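Local coordinates for BH2602 protein (Bacillus halodurans, PDB 3NWZ), which probably hydrolyses acyl-CoA thioesters and binds coenzyme A as a hotdog-fold thioesterase of the PaaI type, at residues Arg100-Pro103 with Asp104-Ala108; Asp27-Ser30 with Ser31-Asp34. All coordinates share one frame; numbering follows the deposited sequence.

Interaction 1 of 2, residues Arg100-Pro103 with Asp104-Ala108; sequences RQLP and DGQSA
P103 and Q106, the first and last residues of a beta turn, meet through their side chains, the glutamine lying obliquely across the proline. The amide end does most of the touching: NE2 of Q106 comes to 3.6 Å from CB of P103, and CD of Q106 sits 3.7 Å from CD of P103, so the carboxamide spans one side of the ring. It gets there because CG of Q106 stands beside its own backbone N (chi1 -78°) and the extended chain then passes alongside the CB-CG-CD side of the proline. The turn itself is of type I, closed by a weak bond from N of Q106 to O of P103, 3.2 Å long and bent to 129° at the hydrogen.

The more enclosed part of the contact is L102, with Q106. CB of L102 points toward the returning chain, and CD1 reaches the backbone carbonyl of S107, 3.5 Å from C of S107, and the methyl of A108, 3.7 Å from CB of A108. This apolar contact bridges the mouth of the loop, where strand 108-117 begins.

The other side is loose. CB of D104 points away from the preceding residues, and D104 is exposed, as are P103 and G105; the whole contact lies on the surface. Q106 also touches K137, a residue seen to bind coenzyme A, and the backbone of S107 pairs with L164. The arrangement is a beta-turn connection from the long helix of the hotdog fold, 83-100, into an antiparallel strand, with its returning arm beside the coenzyme A site.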
# COMPACT_ATOMS: atom_id res chain seq x y z
N ARG A 100 0.86 22.29 4.37
CA ARG A 100 1.73 23.40 4.70
C ARG A 100 2.58 23.83 3.50
O ARG A 100 3.06 24.96 3.44
CB ARG A 100 2.61 23.03 5.89
CG ARG A 100 2.05 23.55 7.21
CD ARG A 100 3.10 24.30 8.01
NE ARG A 100 3.77 25.36 7.24
CZ ARG A 100 4.74 25.17 6.34
NH1 ARG A 100 5.18 23.94 6.08
NH2 ARG A 100 5.28 26.20 5.70
N GLN A 101 2.71 22.92 2.53
CA GLN A 101 3.49 23.17 1.32
C GLN A 101 2.59 23.56 0.15
O GLN A 101 3.02 23.50 -1.01
CB GLN A 101 4.27 21.91 0.94
CG GLN A 101 5.41 21.60 1.89
CD GLN A 101 6.51 22.62 1.78
OE1 GLN A 101 7.21 22.67 0.77
NE2 GLN A 101 6.68 23.45 2.81
N LEU A 102 1.36 23.96 0.45
CA LEU A 102 0.41 24.34 -0.59
C LEU A 102 -0.08 25.77 -0.47
O LEU A 102 -0.29 26.28 0.64
CB LEU A 102 -0.82 23.42 -0.57
CG LEU A 102 -0.75 21.93 -0.94
CD1 LEU A 102 -2.18 21.38 -1.05
CD2 LEU A 102 -0.03 21.74 -2.24
N PRO A 103 -0.27 26.43 -1.62
CA PRO A 103 -0.76 27.81 -1.69
C PRO A 103 -2.00 28.00 -0.82
O PRO A 103 -2.65 27.02 -0.45
CB PRO A 103 -1.06 27.98 -3.17
CG PRO A 103 0.07 27.21 -3.79
CD PRO A 103 0.10 25.94 -2.96
N ASP A 104 -2.32 29.25 -0.49
CA ASP A 104 -3.51 29.52 0.32
C ASP A 104 -4.76 29.08 -0.43
O ASP A 104 -5.70 28.57 0.18
CB ASP A 104 -3.60 31.02 0.64
CG ASP A 104 -2.96 31.36 1.97
OD1 ASP A 104 -3.09 32.52 2.41
OD2 ASP A 104 -2.33 30.47 2.58
N GLY A 105 -4.76 29.29 -1.74
CA GLY A 105 -5.90 28.92 -2.57
C GLY A 105 -5.83 27.49 -3.09
O GLY A 105 -6.23 27.22 -4.22
N GLN A 106 -5.31 26.59 -2.26
CA GLN A 106 -5.19 25.18 -2.61
C GLN A 106 -5.31 24.31 -1.37
O GLN A 106 -5.09 24.77 -0.25
CB GLN A 106 -3.85 24.91 -3.30
CG GLN A 106 -3.80 25.33 -4.77
CD GLN A 106 -2.49 24.95 -5.46
OE1 GLN A 106 -2.07 23.79 -5.46
NE2 GLN A 106 -1.85 25.94 -6.08
N SER A 107 -5.68 23.05 -1.57
CA SER A 107 -5.85 22.09 -0.48
C SER A 107 -5.58 20.70 -1.03
O SER A 107 -5.45 20.53 -2.24
CB SER A 107 -7.27 22.16 0.07
OG SER A 107 -8.21 21.89 -0.96
N ALA A 108 -5.50 19.70 -0.15
CA ALA A 108 -5.22 18.34 -0.60
C ALA A 108 -5.99 17.31 0.21
O ALA A 108 -6.23 17.49 1.40
CB ALA A 108 -3.73 18.06 -0.51

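Interaction 2 of 2, residues Asp27-Ser30 with Ser31-Asp34; sequences DVLS and SIVD
V28 and I32, one helical turn apart, lie side by side and point the same way, CG1 of V28 meeting CD1 of I32 at 3.8 Å. The isoleucine brings that methyl back along the helix by setting CG1 beside its own backbone N (chi1 -74°) and running the chain straight on to CD1 (chi2 -175°). L29 is turned differently against its neighbours. It crosses I32 at about a right angle, with CD1 of L29 only loosely near CG2 of I32 at 4.2 Å, and crosses V33 more obliquely, its CD1 lying 3.7 Å from CG2 of V33.

I32 thus has a partner on each branch, and a second subunit packs here as well: its L51 touches I32 and its Y47 touches V28. An alanine in place of I32 would probably open a gap beside CG1 of V28 and leave L51 of the second subunit without its partner.

Under the side chains run the i to i+4 bonds of the helix, N of I32 to O of V28 at 3.0 Å and N of D34 to O of S30 at 3.0 Å. D27, S30, S31 and D34 make up the more exposed polar part, although S30 and D34 still touch M14 of the second subunit. The chemistry is that of an amphipathic helix: buried branched aliphatics that meet through van der Waals contact, without side-chain hydrogen bonds between them, and contribute to a subunit interface.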
# COMPACT_ATOMS: atom_id res chain seq x y z
N ASP A 27 -11.72 7.18 34.47
CA ASP A 27 -10.58 7.94 33.99
C ASP A 27 -10.80 8.35 32.53
O ASP A 27 -10.46 9.46 32.12
CB ASP A 27 -9.31 7.09 34.08
CG ASP A 27 -8.07 7.93 34.11
OD1 ASP A 27 -7.61 8.25 35.23
OD2 ASP A 27 -7.56 8.27 33.02
N VAL A 28 -11.36 7.43 31.75
CA VAL A 28 -11.62 7.71 30.36
C VAL A 28 -12.53 8.91 30.20
O VAL A 28 -12.09 9.96 29.70
CB VAL A 28 -12.28 6.51 29.64
CG1 VAL A 28 -12.73 6.94 28.23
CG2 VAL A 28 -11.30 5.36 29.55
N LEU A 29 -13.79 8.76 30.63
CA LEU A 29 -14.79 9.83 30.53
C LEU A 29 -14.25 11.19 30.92
O LEU A 29 -14.57 12.21 30.29
CB LEU A 29 -15.99 9.51 31.39
CG LEU A 29 -17.12 10.53 31.31
CD1 LEU A 29 -17.48 10.74 29.86
CD2 LEU A 29 -18.34 10.04 32.09
N SER A 30 -13.44 11.22 31.96
CA SER A 30 -12.84 12.46 32.43
C SER A 30 -12.13 13.14 31.25
O SER A 30 -12.34 14.33 30.98
CB SER A 30 -11.86 12.14 33.55
OG SER A 30 -11.43 13.31 34.21
N SER A 31 -11.29 12.37 30.55
CA SER A 31 -10.57 12.91 29.41
C SER A 31 -11.57 13.32 28.38
O SER A 31 -11.57 14.46 27.90
CB SER A 31 -9.62 11.86 28.82
OG SER A 31 -8.40 11.81 29.54
N ILE A 32 -12.45 12.38 28.03
CA ILE A 32 -13.48 12.65 27.04
C ILE A 32 -14.17 13.96 27.34
O ILE A 32 -14.27 14.82 26.47
CB ILE A 32 -14.51 11.51 26.97
CG1 ILE A 32 -13.89 10.30 26.28
CG2 ILE A 32 -15.76 11.97 26.24
CD1 ILE A 32 -14.84 9.16 26.04
N VAL A 33 -14.66 14.15 28.57
CA VAL A 33 -15.33 15.40 28.87
C VAL A 33 -14.39 16.58 28.57
O VAL A 33 -14.81 17.57 27.95
CB VAL A 33 -15.83 15.48 30.34
CG1 VAL A 33 -16.85 16.62 30.49
CG2 VAL A 33 -16.47 14.16 30.76
N ASP A 34 -13.13 16.49 29.00
CA ASP A 34 -12.16 17.57 28.73
C ASP A 34 -12.11 17.82 27.22
O ASP A 34 -12.13 18.97 26.77
CB ASP A 34 -10.75 17.18 29.18
CG ASP A 34 -10.59 17.11 30.68
OD1 ASP A 34 -11.10 18.02 31.38
OD2 ASP A 34 -9.93 16.17 31.15

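From the N terminus the chain first enters helix 23-40, and interaction 2 falls within it: 27-30 runs straight into 31-34, so the contact spans one helical turn and closes no larger loop. The chain then passes through helix 47-52 and strands 55-58 and 64-69 before helix 83-100, after which interaction 1 closes the short connection 100-108 into strand 108-117. The two follow in series, neither nesting nor crossing. The centres of interactions 1 and 2 lie about 35 Å apart, on opposite sides of the chain's centre. Interaction 2 belongs to an N-terminal helix packed against a second subunit; interaction 1 joins the hotdog helix to a strand at the edge of the sheet within this chain.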